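Local atomic coordinates of enoyl-CoA hydratase (Thermus thermophilus, PDB entry 1WZ8), a protein that probably catalyses the reversible addition of water to the double bond of enoyl-CoA thioesters, as a hexameric member of the crotonase family. Residues D48-E53 with L101-P106; A109-V114 with A121-A126; V186-E191 with Y196-E201. All blocks are in the same frame, centred on the assembly; numbering follows the deposited sequence.

Interaction 1: D48-E53 with L101-P106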
ATOM      1  N   ASP A  48      -9.722  15.356 -23.906  1.00 25.69           N
ATOM      2  CA  ASP A  48      -9.852  16.587 -24.671  1.00 26.65           C
ATOM      3  C   ASP A  48     -10.358  17.757 -23.830  1.00 27.01           C
ATOM      4  O   ASP A  48     -10.090  18.915 -24.150  1.00 26.90           O
ATOM      5  CB  ASP A  48     -10.775  16.369 -25.871  1.00 27.69           C
ATOM      6  CG  ASP A  48     -10.224  15.351 -26.850  1.00 29.79           C
ATOM      7  OD1 ASP A  48      -8.996  15.350 -27.079  1.00 30.87           O
ATOM      8  OD2 ASP A  48     -11.014  14.558 -27.401  1.00 29.64           O
ATOM      9  N   LEU A  49     -11.081  17.462 -22.754  1.00 25.72           N
ATOM     10  CA  LEU A  49     -11.605  18.524 -21.905  1.00 27.13           C
ATOM     11  C   LEU A  49     -10.487  19.313 -21.240  1.00 28.14           C
ATOM     12  O   LEU A  49     -10.651  20.489 -20.921  1.00 28.28           O
ATOM     13  CB  LEU A  49     -12.537  17.951 -20.833  1.00 26.68           C
ATOM     14  CG  LEU A  49     -13.875  17.407 -21.334  1.00 26.86           C
ATOM     15  CD1 LEU A  49     -14.713  16.944 -20.152  1.00 26.90           C
ATOM     16  CD2 LEU A  49     -14.606  18.495 -22.118  1.00 26.24           C
ATOM     17  N   GLU A  50      -9.350  18.661 -21.032  1.00 30.05           N
ATOM     18  CA  GLU A  50      -8.208  19.313 -20.404  1.00 33.30           C
ATOM     19  C   GLU A  50      -7.733  20.486 -21.252  1.00 33.20           C
ATOM     20  O   GLU A  50      -7.105  21.413 -20.745  1.00 33.88           O
ATOM     21  CB  GLU A  50      -7.064  18.314 -20.220  1.00 36.12           C
ATOM     22  CG  GLU A  50      -7.366  17.208 -19.225  1.00 40.31           C
ATOM     23  CD  GLU A  50      -6.242  16.193 -19.111  1.00 42.93           C
ATOM     24  OE1 GLU A  50      -5.984  15.469 -20.097  1.00 45.90           O
ATOM     25  OE2 GLU A  50      -5.614  16.121 -18.033  1.00 44.43           O
ATOM     26  N   ALA A  51      -8.045  20.441 -22.544  1.00 33.19           N
ATOM     27  CA  ALA A  51      -7.635  21.500 -23.458  1.00 32.78           C
ATOM     28  C   ALA A  51      -8.558  22.714 -23.413  1.00 32.18           C
ATOM     29  O   ALA A  51      -8.126  23.831 -23.681  1.00 32.45           O
ATOM     30  CB  ALA A  51      -7.559  20.958 -24.881  1.00 33.45           C
ATOM     31  N   VAL A  52      -9.825  22.496 -23.075  1.00 32.19           N
ATOM     32  CA  VAL A  52     -10.787  23.588 -23.019  1.00 31.03           C
ATOM     33  C   VAL A  52     -10.467  24.587 -21.914  1.00 31.38           C
ATOM     34  O   VAL A  52     -10.416  24.237 -20.734  1.00 30.70           O
ATOM     35  CB  VAL A  52     -12.223  23.066 -22.805  1.00 31.88           C
ATOM     36  CG1 VAL A  52     -13.195  24.233 -22.751  1.00 31.32           C
ATOM     37  CG2 VAL A  52     -12.603  22.114 -23.926  1.00 31.73           C
ATOM     38  N   GLU A  53     -10.253  25.837 -22.311  1.00 31.96           N
ATOM     39  CA  GLU A  53      -9.943  26.899 -21.364  1.00 32.11           C
ATOM     40  C   GLU A  53     -11.213  27.459 -20.744  1.00 30.22           C
ATOM     41  O   GLU A  53     -12.247  27.555 -21.406  1.00 30.83           O
ATOM     42  CB  GLU A  53      -9.186  28.033 -22.060  1.00 35.12           C
ATOM     43  CG  GLU A  53      -7.742  27.711 -22.400  1.00 39.72           C
ATOM     44  CD  GLU A  53      -7.008  28.897 -23.000  1.00 42.87           C
ATOM     45  OE1 GLU A  53      -7.040  29.989 -22.390  1.00 43.96           O
ATOM     46  OE2 GLU A  53      -6.394  28.735 -24.076  1.00 44.86           O
ATOM     47  N   LEU A 101     -11.900  11.094 -12.388  1.00 11.65           N
ATOM     48  CA  LEU A 101     -10.992  11.148 -11.245  1.00 13.13           C
ATOM     49  C   LEU A 101      -9.721  11.923 -11.529  1.00 14.00           C
ATOM     50  O   LEU A 101      -9.226  12.648 -10.666  1.00 13.12           O
ATOM     51  CB  LEU A 101     -10.606   9.743 -10.771  1.00 13.91           C
ATOM     52  CG  LEU A 101     -11.623   8.897 -10.002  1.00 16.77           C
ATOM     53  CD1 LEU A 101     -10.900   7.690  -9.410  1.00 17.09           C
ATOM     54  CD2 LEU A 101     -12.261   9.714  -8.887  1.00 18.68           C
ATOM     55  N   ASN A 102      -9.185  11.768 -12.735  1.00 14.03           N
ATOM     56  CA  ASN A 102      -7.959  12.467 -13.081  1.00 14.73           C
ATOM     57  C   ASN A 102      -8.158  13.812 -13.775  1.00 14.26           C
ATOM     58  O   ASN A 102      -7.186  14.502 -14.082  1.00 14.76           O
ATOM     59  CB  ASN A 102      -7.045  11.554 -13.905  1.00 17.49           C
ATOM     60  CG  ASN A 102      -6.459  10.425 -13.070  1.00 19.50           C
ATOM     61  OD1 ASN A 102      -6.009  10.644 -11.947  1.00 20.59           O
ATOM     62  ND2 ASN A 102      -6.460   9.215 -13.616  1.00 22.37           N
ATOM     63  N   PHE A 103      -9.411  14.187 -14.023  1.00 12.79           N
ATOM     64  CA  PHE A 103      -9.681  15.480 -14.635  1.00 13.13           C
ATOM     65  C   PHE A 103      -9.355  16.486 -13.534  1.00 11.98           C
ATOM     66  O   PHE A 103      -9.710  16.273 -12.382  1.00 11.15           O
ATOM     67  CB  PHE A 103     -11.150  15.597 -15.035  1.00 14.02           C
ATOM     68  CG  PHE A 103     -11.456  16.836 -15.816  1.00 14.74           C
ATOM     69  CD1 PHE A 103     -10.884  17.035 -17.069  1.00 16.27           C
ATOM     70  CD2 PHE A 103     -12.275  17.825 -15.286  1.00 14.06           C
ATOM     71  CE1 PHE A 103     -11.120  18.207 -17.784  1.00 17.73           C
ATOM     72  CE2 PHE A 103     -12.519  19.003 -15.994  1.00 14.79           C
ATOM     73  CZ  PHE A 103     -11.940  19.195 -17.243  1.00 15.71           C
ATOM     74  N   PRO A 104      -8.673  17.595 -13.870  1.00 12.87           N
ATOM     75  CA  PRO A 104      -8.322  18.586 -12.843  1.00 13.23           C
ATOM     76  C   PRO A 104      -9.434  19.368 -12.148  1.00 12.70           C
ATOM     77  O   PRO A 104      -9.278  19.762 -10.987  1.00 12.76           O
ATOM     78  CB  PRO A 104      -7.342  19.504 -13.571  1.00 15.14           C
ATOM     79  CG  PRO A 104      -7.817  19.435 -14.994  1.00 19.22           C
ATOM     80  CD  PRO A 104      -8.099  17.965 -15.176  1.00 14.23           C
ATOM     81  N   ARG A 105     -10.545  19.601 -12.839  1.00 10.30           N
ATOM     82  CA  ARG A 105     -11.645  20.362 -12.252  1.00 10.77           C
ATOM     83  C   ARG A 105     -12.697  19.471 -11.594  1.00 10.28           C
ATOM     84  O   ARG A 105     -12.856  18.303 -11.952  1.00  8.44           O
ATOM     85  CB  ARG A 105     -12.324  21.225 -13.324  1.00 10.61           C
ATOM     86  CG  ARG A 105     -11.362  21.925 -14.259  1.00 13.93           C
ATOM     87  CD  ARG A 105     -10.322  22.712 -13.485  1.00 14.02           C
ATOM     88  NE  ARG A 105      -9.184  23.066 -14.326  1.00 16.79           N
ATOM     89  CZ  ARG A 105      -8.037  23.543 -13.858  1.00 17.97           C
ATOM     90  NH1 ARG A 105      -7.878  23.724 -12.552  1.00 18.46           N
ATOM     91  NH2 ARG A 105      -7.043  23.821 -14.690  1.00 20.42           N
ATOM     92  N   PRO A 106     -13.421  20.017 -10.606  1.00 10.41           N
ATOM     93  CA  PRO A 106     -14.462  19.256  -9.913  1.00 10.27           C
ATOM     94  C   PRO A 106     -15.552  18.861 -10.898  1.00 11.53           C
ATOM     95  O   PRO A 106     -15.903  19.638 -11.786  1.00 12.30           O
ATOM     96  CB  PRO A 106     -14.974  20.242  -8.865  1.00 11.20           C
ATOM     97  CG  PRO A 106     -13.748  21.062  -8.559  1.00 10.55           C
ATOM     98  CD  PRO A 106     -13.189  21.312  -9.944  1.00 11.64           C
TER
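Phe103 meets Leu49 and Glu50 in an apolar contact at the periphery of the crotonase fold. Segment 48-53 carries the end of helix 36-49 and the turn after it. Segment 101-106 carries the last part of helix 83-102 and the loop that leads into strand 107-111. The contact therefore ties together the chain after two helices far apart in sequence. The Phe103 ring reaches across with its CE1 corner. Leu49 CB lies 3.4 Å from Phe103 CE1 and meets the ring obliquely. The backbone of the turn comes in at the ring edge, near its plane, with Glu50 N 3.7 Å from Phe103 CE1. The ring gets there because its CG stands anti to the backbone N (chi1 -173°). Glu50 adds its CG. Glu50 CG lies 4.1 Å from Phe103 CD1 and 4.2 Å from Pro104 CD. The Glu50 chain and the ring run past each other in opposite directions, with carboxylate and ring planes 48° apart. Pro104 CD also lies over one face of the Phe103 ring, offset toward its rim. Trp46, from helix 36-49, makes an edge-to-face stack with the same ring. Leu49 continues inward to Leu22 and Ile24 of strand 21-26 and also touches Leu5. Glu50 packs on Arg47 of a second subunit. No hydrogen bond or salt bridge joins the two segments. The hold between them is van der Waals contact: the buried ring takes the turn's backbone at its edge and Leu49 CB obliquely, while the exposed glutamate lends its CG methylene.

Interaction 2: A109-V114 with A121-A126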
ATOM      1  N   ALA A 109     -22.425  15.392 -10.802  1.00  9.79           N
ATOM      2  CA  ALA A 109     -23.368  14.597 -11.576  1.00 11.51           C
ATOM      3  C   ALA A 109     -24.794  14.822 -11.088  1.00 11.83           C
ATOM      4  O   ALA A 109     -25.073  14.724  -9.894  1.00 11.45           O
ATOM      5  CB  ALA A 109     -23.014  13.118 -11.480  1.00 10.22           C
ATOM      6  N   ALA A 110     -25.692  15.146 -12.015  1.00 13.31           N
ATOM      7  CA  ALA A 110     -27.101  15.347 -11.680  1.00 11.65           C
ATOM      8  C   ALA A 110     -27.734  14.000 -12.001  1.00 12.20           C
ATOM      9  O   ALA A 110     -28.177  13.762 -13.124  1.00 12.24           O
ATOM     10  CB  ALA A 110     -27.705  16.446 -12.548  1.00 11.53           C
ATOM     11  N   VAL A 111     -27.765  13.121 -11.008  1.00 11.83           N
ATOM     12  CA  VAL A 111     -28.284  11.770 -11.191  1.00 11.26           C
ATOM     13  C   VAL A 111     -29.802  11.693 -11.063  1.00 13.33           C
ATOM     14  O   VAL A 111     -30.343  11.552  -9.970  1.00 13.16           O
ATOM     15  CB  VAL A 111     -27.623  10.816 -10.185  1.00 12.22           C
ATOM     16  CG1 VAL A 111     -27.838   9.376 -10.606  1.00 13.89           C
ATOM     17  CG2 VAL A 111     -26.131  11.136 -10.086  1.00 11.97           C
ATOM     18  N   GLU A 112     -30.471  11.767 -12.208  1.00 12.33           N
ATOM     19  CA  GLU A 112     -31.925  11.732 -12.265  1.00 14.75           C
ATOM     20  C   GLU A 112     -32.502  10.352 -12.556  1.00 14.83           C
ATOM     21  O   GLU A 112     -32.071   9.674 -13.485  1.00 13.48           O
ATOM     22  CB  GLU A 112     -32.423  12.702 -13.341  1.00 15.25           C
ATOM     23  CG  GLU A 112     -32.039  14.154 -13.123  1.00 16.72           C
ATOM     24  CD  GLU A 112     -32.373  15.022 -14.322  1.00 18.59           C
ATOM     25  OE1 GLU A 112     -31.743  14.839 -15.388  1.00 17.44           O
ATOM     26  OE2 GLU A 112     -33.271  15.883 -14.205  1.00 19.42           O
ATOM     27  N   LYS A 113     -33.475   9.956 -11.739  1.00 14.99           N
ATOM     28  CA  LYS A 113     -34.202   8.697 -11.890  1.00 16.04           C
ATOM     29  C   LYS A 113     -33.474   7.362 -11.861  1.00 14.57           C
ATOM     30  O   LYS A 113     -33.853   6.476 -11.098  1.00 13.87           O
ATOM     31  CB  LYS A 113     -35.042   8.740 -13.170  1.00 16.54           C
ATOM     32  CG  LYS A 113     -36.056   9.867 -13.213  1.00 19.87           C
ATOM     33  CD  LYS A 113     -36.946   9.748 -14.436  1.00 20.18           C
ATOM     34  CE  LYS A 113     -37.907  10.925 -14.524  1.00 24.07           C
ATOM     35  NZ  LYS A 113     -37.162  12.212 -14.600  1.00 23.51           N
ATOM     36  N   VAL A 114     -32.459   7.195 -12.706  1.00 14.42           N
ATOM     37  CA  VAL A 114     -31.750   5.927 -12.759  1.00 13.31           C
ATOM     38  C   VAL A 114     -30.247   6.036 -13.018  1.00 13.12           C
ATOM     39  O   VAL A 114     -29.794   6.859 -13.810  1.00 13.15           O
ATOM     40  CB  VAL A 114     -32.339   5.012 -13.863  1.00 17.05           C
ATOM     41  CG1 VAL A 114     -31.694   3.638 -13.798  1.00 18.87           C
ATOM     42  CG2 VAL A 114     -33.855   4.901 -13.716  1.00 20.59           C
ATOM     43  N   ALA A 121     -21.352   3.948 -12.480  1.00  9.97           N
ATOM     44  CA  ALA A 121     -19.901   4.128 -12.476  1.00 10.92           C
ATOM     45  C   ALA A 121     -19.542   5.591 -12.721  1.00 12.04           C
ATOM     46  O   ALA A 121     -18.702   6.170 -12.021  1.00 10.55           O
ATOM     47  CB  ALA A 121     -19.255   3.242 -13.546  1.00 13.20           C
ATOM     48  N   LEU A 122     -20.191   6.187 -13.714  1.00 10.68           N
ATOM     49  CA  LEU A 122     -19.939   7.578 -14.059  1.00 11.07           C
ATOM     50  C   LEU A 122     -20.423   8.494 -12.945  1.00 11.30           C
ATOM     51  O   LEU A 122     -19.736   9.443 -12.576  1.00 11.32           O
ATOM     52  CB  LEU A 122     -20.643   7.928 -15.375  1.00 12.15           C
ATOM     53  CG  LEU A 122     -20.452   9.343 -15.926  1.00 12.89           C
ATOM     54  CD1 LEU A 122     -18.967   9.635 -16.093  1.00 12.79           C
ATOM     55  CD2 LEU A 122     -21.184   9.471 -17.257  1.00 11.97           C
ATOM     56  N   ALA A 123     -21.601   8.193 -12.403  1.00 10.08           N
ATOM     57  CA  ALA A 123     -22.184   8.987 -11.324  1.00 11.10           C
ATOM     58  C   ALA A 123     -21.295   9.021 -10.090  1.00  9.91           C
ATOM     59  O   ALA A 123     -21.107  10.077  -9.470  1.00 11.46           O
ATOM     60  CB  ALA A 123     -23.548   8.432 -10.946  1.00  9.88           C
ATOM     61  N   LEU A 124     -20.762   7.864  -9.715  1.00  9.45           N
ATOM     62  CA  LEU A 124     -19.909   7.783  -8.536  1.00 10.24           C
ATOM     63  C   LEU A 124     -18.465   8.227  -8.770  1.00 11.21           C
ATOM     64  O   LEU A 124     -17.746   8.515  -7.815  1.00  9.37           O
ATOM     65  CB  LEU A 124     -19.938   6.366  -7.959  1.00 11.55           C
ATOM     66  CG  LEU A 124     -21.318   5.876  -7.501  1.00 12.47           C
ATOM     67  CD1 LEU A 124     -21.171   4.543  -6.769  1.00 10.87           C
ATOM     68  CD2 LEU A 124     -21.970   6.923  -6.594  1.00 10.33           C
ATOM     69  N   ALA A 125     -18.034   8.285 -10.028  1.00 10.42           N
ATOM     70  CA  ALA A 125     -16.675   8.731 -10.319  1.00  9.63           C
ATOM     71  C   ALA A 125     -16.624  10.248 -10.167  1.00 10.41           C
ATOM     72  O   ALA A 125     -15.564  10.836  -9.915  1.00 11.92           O
ATOM     73  CB  ALA A 125     -16.272   8.332 -11.739  1.00 11.00           C
ATOM     74  N   ALA A 126     -17.780  10.885 -10.328  1.00 10.23           N
ATOM     75  CA  ALA A 126     -17.861  12.332 -10.189  1.00  9.69           C
ATOM     76  C   ALA A 126     -17.492  12.663  -8.751  1.00  9.26           C
ATOM     77  O   ALA A 126     -17.612  11.822  -7.862  1.00  9.82           O
ATOM     78  CB  ALA A 126     -19.272  12.818 -10.499  1.00  8.04           C
TER
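Ala109 and Val111 turn their side chains toward the helix that carries Ala123 and ends at Ala126. This is strand-on-helix packing in the crotonase fold: strand 107-111 lies in the six-stranded mixed sheet, and helix 118-125 packs against it before the chain returns to the sheet as strand 128-132. The two strands are parallel neighbours, and the helix lies between them in the chain, so the unit is a beta-alpha-beta crossover. A short strand, 114-116, comes before the helix. Ala109 and Val111 are two apart on the strand and point to the same side. Ala110, between them, points to the other side and touches Ala199 of helix 195-207. The sheet is thus covered by a helix on each face here. Three of the four touching residues are alanines, consistent with the close approach of strand and helix. The CA atoms of Ala109 and Ala123 are 5.7 Å apart. The methyl of Ala109 meets the methyl of Ala126, with 3.9 Å between the two CB atoms. Ala126 is the first residue to leave the helical conformation, and its CB is directed at the strand. The same Ala109 CB also lies 4.1 Å from Ala123 O, a carbonyl of the last helical turn. Val111 works through one branch. Its CG1 stands anti to the backbone N (chi1 -164°), which leaves CG2 anti to the carbonyl carbon and directed at the helix. All four residues are buried, and no hydrogen bond crosses between the segments. Val111 also touches Ala129 and Val131 of strand 128-132, and Phe67 touches Ala123. Ala123 CB does not point straight at the strand, yet Val111 CG2 meets Ala123 CB at 3.8 Å, methyl to methyl.

Interaction 3: V186-E191 with Y196-E201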
ATOM      1  N   VAL A 186     -23.493   8.847  -1.809  1.00  9.88           N
ATOM      2  CA  VAL A 186     -23.575  10.119  -2.517  1.00 10.05           C
ATOM      3  C   VAL A 186     -23.706  11.255  -1.509  1.00 11.07           C
ATOM      4  O   VAL A 186     -24.105  11.028  -0.364  1.00 12.37           O
ATOM      5  CB  VAL A 186     -24.782  10.159  -3.477  1.00 10.06           C
ATOM      6  CG1 VAL A 186     -24.631   9.073  -4.534  1.00  8.13           C
ATOM      7  CG2 VAL A 186     -26.083   9.975  -2.697  1.00 10.71           C
ATOM      8  N   ALA A 187     -23.396  12.472  -1.944  1.00 11.04           N
ATOM      9  CA  ALA A 187     -23.431  13.636  -1.057  1.00 11.21           C
ATOM     10  C   ALA A 187     -24.803  14.174  -0.681  1.00 12.93           C
ATOM     11  O   ALA A 187     -25.056  14.484   0.491  1.00 13.17           O
ATOM     12  CB  ALA A 187     -22.597  14.767  -1.663  1.00 12.26           C
ATOM     13  N   LEU A 188     -25.681  14.305  -1.666  1.00 12.11           N
ATOM     14  CA  LEU A 188     -27.001  14.858  -1.409  1.00 12.56           C
ATOM     15  C   LEU A 188     -28.121  14.110  -2.092  1.00 13.31           C
ATOM     16  O   LEU A 188     -27.947  13.567  -3.180  1.00 13.36           O
ATOM     17  CB  LEU A 188     -27.060  16.310  -1.877  1.00 14.88           C
ATOM     18  CG  LEU A 188     -26.109  17.346  -1.278  1.00 17.24           C
ATOM     19  CD1 LEU A 188     -26.120  18.579  -2.170  1.00 19.06           C
ATOM     20  CD2 LEU A 188     -26.525  17.694   0.154  1.00 17.44           C
ATOM     21  N   ALA A 189     -29.277  14.094  -1.434  1.00 12.78           N
ATOM     22  CA  ALA A 189     -30.477  13.466  -1.974  1.00 12.98           C
ATOM     23  C   ALA A 189     -31.556  14.518  -1.782  1.00 12.14           C
ATOM     24  O   ALA A 189     -31.880  14.863  -0.649  1.00 13.79           O
ATOM     25  CB  ALA A 189     -30.828  12.204  -1.198  1.00 13.25           C
ATOM     26  N   VAL A 190     -32.091  15.038  -2.884  1.00 11.87           N
ATOM     27  CA  VAL A 190     -33.129  16.070  -2.832  1.00 11.78           C
ATOM     28  C   VAL A 190     -34.414  15.588  -3.500  1.00 13.54           C
ATOM     29  O   VAL A 190     -34.468  14.475  -4.020  1.00 13.35           O
ATOM     30  CB  VAL A 190     -32.666  17.349  -3.554  1.00 11.84           C
ATOM     31  CG1 VAL A 190     -31.405  17.899  -2.890  1.00 13.33           C
ATOM     32  CG2 VAL A 190     -32.398  17.041  -5.027  1.00 11.06           C
ATOM     33  N   GLU A 191     -35.453  16.423  -3.488  1.00 14.72           N
ATOM     34  CA  GLU A 191     -36.704  16.036  -4.128  1.00 16.09           C
ATOM     35  C   GLU A 191     -36.363  15.766  -5.585  1.00 16.71           C
ATOM     36  O   GLU A 191     -35.626  16.529  -6.207  1.00 16.42           O
ATOM     37  CB  GLU A 191     -37.746  17.153  -4.021  1.00 16.75           C
ATOM     38  CG  GLU A 191     -38.167  17.500  -2.592  1.00 19.56           C
ATOM     39  CD  GLU A 191     -38.770  16.322  -1.841  1.00 22.01           C
ATOM     40  OE1 GLU A 191     -39.453  15.490  -2.477  1.00 22.23           O
ATOM     41  OE2 GLU A 191     -38.572  16.234  -0.606  1.00 23.10           O
ATOM     42  N   TYR A 196     -31.529  18.401 -10.899  1.00 14.28           N
ATOM     43  CA  TYR A 196     -30.729  19.244 -11.779  1.00 15.46           C
ATOM     44  C   TYR A 196     -30.474  20.621 -11.165  1.00 14.57           C
ATOM     45  O   TYR A 196     -29.351  21.124 -11.190  1.00 16.49           O
ATOM     46  CB  TYR A 196     -31.403  19.415 -13.142  1.00 15.49           C
ATOM     47  CG  TYR A 196     -30.626  20.345 -14.047  1.00 15.57           C
ATOM     48  CD1 TYR A 196     -29.373  19.983 -14.535  1.00 15.33           C
ATOM     49  CD2 TYR A 196     -31.121  21.608 -14.373  1.00 16.62           C
ATOM     50  CE1 TYR A 196     -28.627  20.859 -15.327  1.00 17.06           C
ATOM     51  CE2 TYR A 196     -30.381  22.490 -15.163  1.00 16.60           C
ATOM     52  CZ  TYR A 196     -29.138  22.108 -15.635  1.00 17.14           C
ATOM     53  OH  TYR A 196     -28.401  22.977 -16.412  1.00 18.01           O
ATOM     54  N   GLU A 197     -31.518  21.232 -10.614  1.00 16.74           N
ATOM     55  CA  GLU A 197     -31.385  22.549  -9.996  1.00 16.50           C
ATOM     56  C   GLU A 197     -30.307  22.593  -8.914  1.00 16.33           C
ATOM     57  O   GLU A 197     -29.481  23.511  -8.890  1.00 14.78           O
ATOM     58  CB  GLU A 197     -32.728  22.986  -9.402  1.00 18.94           C
ATOM     59  CG  GLU A 197     -32.657  24.221  -8.523  1.00 24.59           C
ATOM     60  CD  GLU A 197     -34.023  24.654  -8.024  1.00 28.71           C
ATOM     61  OE1 GLU A 197     -34.858  25.047  -8.865  1.00 30.47           O
ATOM     62  OE2 GLU A 197     -34.263  24.596  -6.797  1.00 30.07           O
ATOM     63  N   LYS A 198     -30.320  21.612  -8.013  1.00 13.80           N
ATOM     64  CA  LYS A 198     -29.340  21.559  -6.929  1.00 13.15           C
ATOM     65  C   LYS A 198     -27.955  21.222  -7.471  1.00 12.12           C
ATOM     66  O   LYS A 198     -26.955  21.773  -7.019  1.00  9.89           O
ATOM     67  CB  LYS A 198     -29.751  20.510  -5.890  1.00 14.37           C
ATOM     68  CG  LYS A 198     -28.805  20.388  -4.697  1.00 15.38           C
ATOM     69  CD  LYS A 198     -28.782  21.668  -3.858  1.00 20.16           C
ATOM     70  CE  LYS A 198     -27.889  21.524  -2.632  1.00 20.62           C
ATOM     71  NZ  LYS A 198     -27.894  22.750  -1.777  1.00 22.74           N
ATOM     72  N   ALA A 199     -27.894  20.311  -8.435  1.00 11.05           N
ATOM     73  CA  ALA A 199     -26.607  19.938  -9.011  1.00 11.53           C
ATOM     74  C   ALA A 199     -25.953  21.155  -9.661  1.00 12.41           C
ATOM     75  O   ALA A 199     -24.750  21.377  -9.525  1.00 13.33           O
ATOM     76  CB  ALA A 199     -26.790  18.824 -10.035  1.00  9.92           C
ATOM     77  N   LEU A 200     -26.750  21.948 -10.369  1.00 13.76           N
ATOM     78  CA  LEU A 200     -26.231  23.144 -11.024  1.00 13.33           C
ATOM     79  C   LEU A 200     -25.740  24.140  -9.972  1.00 13.36           C
ATOM     80  O   LEU A 200     -24.699  24.777 -10.141  1.00 13.54           O
ATOM     81  CB  LEU A 200     -27.322  23.785 -11.896  1.00 14.76           C
ATOM     82  CG  LEU A 200     -26.914  25.065 -12.629  1.00 15.29           C
ATOM     83  CD1 LEU A 200     -25.692  24.792 -13.498  1.00 15.14           C
ATOM     84  CD2 LEU A 200     -28.080  25.573 -13.464  1.00 17.07           C
ATOM     85  N   GLU A 201     -26.488  24.266  -8.882  1.00 12.31           N
ATOM     86  CA  GLU A 201     -26.117  25.172  -7.798  1.00 13.35           C
ATOM     87  C   GLU A 201     -24.754  24.763  -7.225  1.00 12.11           C
ATOM     88  O   GLU A 201     -23.892  25.609  -6.937  1.00 10.23           O
ATOM     89  CB  GLU A 201     -27.178  25.118  -6.697  1.00 16.69           C
ATOM     90  CG  GLU A 201     -26.886  26.018  -5.503  1.00 21.20           C
ATOM     91  CD  GLU A 201     -27.809  25.737  -4.331  1.00 27.32           C
ATOM     92  OE1 GLU A 201     -29.046  25.799  -4.511  1.00 29.01           O
ATOM     93  OE2 GLU A 201     -27.296  25.452  -3.228  1.00 30.76           O
TER
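Lys198 lies across Leu188 and Val190, and its aliphatic chain carries the whole contact. From CB, which points toward the strand, CG leaves anti to the backbone N (chi1 -179°). There Lys198 CG meets two side chains: Val190 CG1 at 4.0 Å and Leu188 CD1 at 4.1 Å. The chain then turns about its CB-CG bond (chi2 65°) and runs on extended. This turn brings Lys198 CE to within 3.5 Å of Leu188 CD1, tighter than usual for two carbons. Leu188 and Lys198 cross at about a right angle, and Val190 is crossed at a slant. The two partners alternate on strand 188-190, with Ala189 between them pointing elsewhere, so both touching side chains come from one face. The strand is the last of the six-stranded sheet of the crotonase fold, next to strand 128-132. Helix 195-207 packs on that face, and Ala199 and Lys198 also touch Val130 of the neighbouring strand. At the tip, NZ lies beyond the apolar pair, where the Glu201 side chain of the same helix reaches it. Lys198 NZ forms a salt bridge with Glu201 OE2 at 3.1 Å, three residues further along. The amine comes from above the carboxylate plane, 47° out of it. With an alanine here, Glu201 would probably lose this charged mate, and a gap is likely to open over Leu188 CD1 and Val190 CG1. Leu188 has a further neighbour in Tyr167 of a third subunit, and Lys164 of that subunit is hydrogen-bonded to Ala187 O.

How the interactions relate
Interaction 2 is the core contact, its centre about 6 Å from the centre of the chain. The centres of interactions 1 and 3 are about 17 and 16 Å from it; the first is partly buried, the third at the surface. Interactions 2 and 3 serve the same six-stranded sheet, and Ala110 CB touches Ala199 CB at 3.6 Å. Interaction 1 connects with interaction 2 alone: helix 83-102 leads into strand 107-111, and Leu101 CD2 packs on Ala125 O. It does not touch interaction 3. The chemistry follows depth. Small methyls meet in the core contact, an aromatic ring packs against a helix end and turn in the partly buried one, and at the surface a lysine pairs apolar packing with a salt bridge.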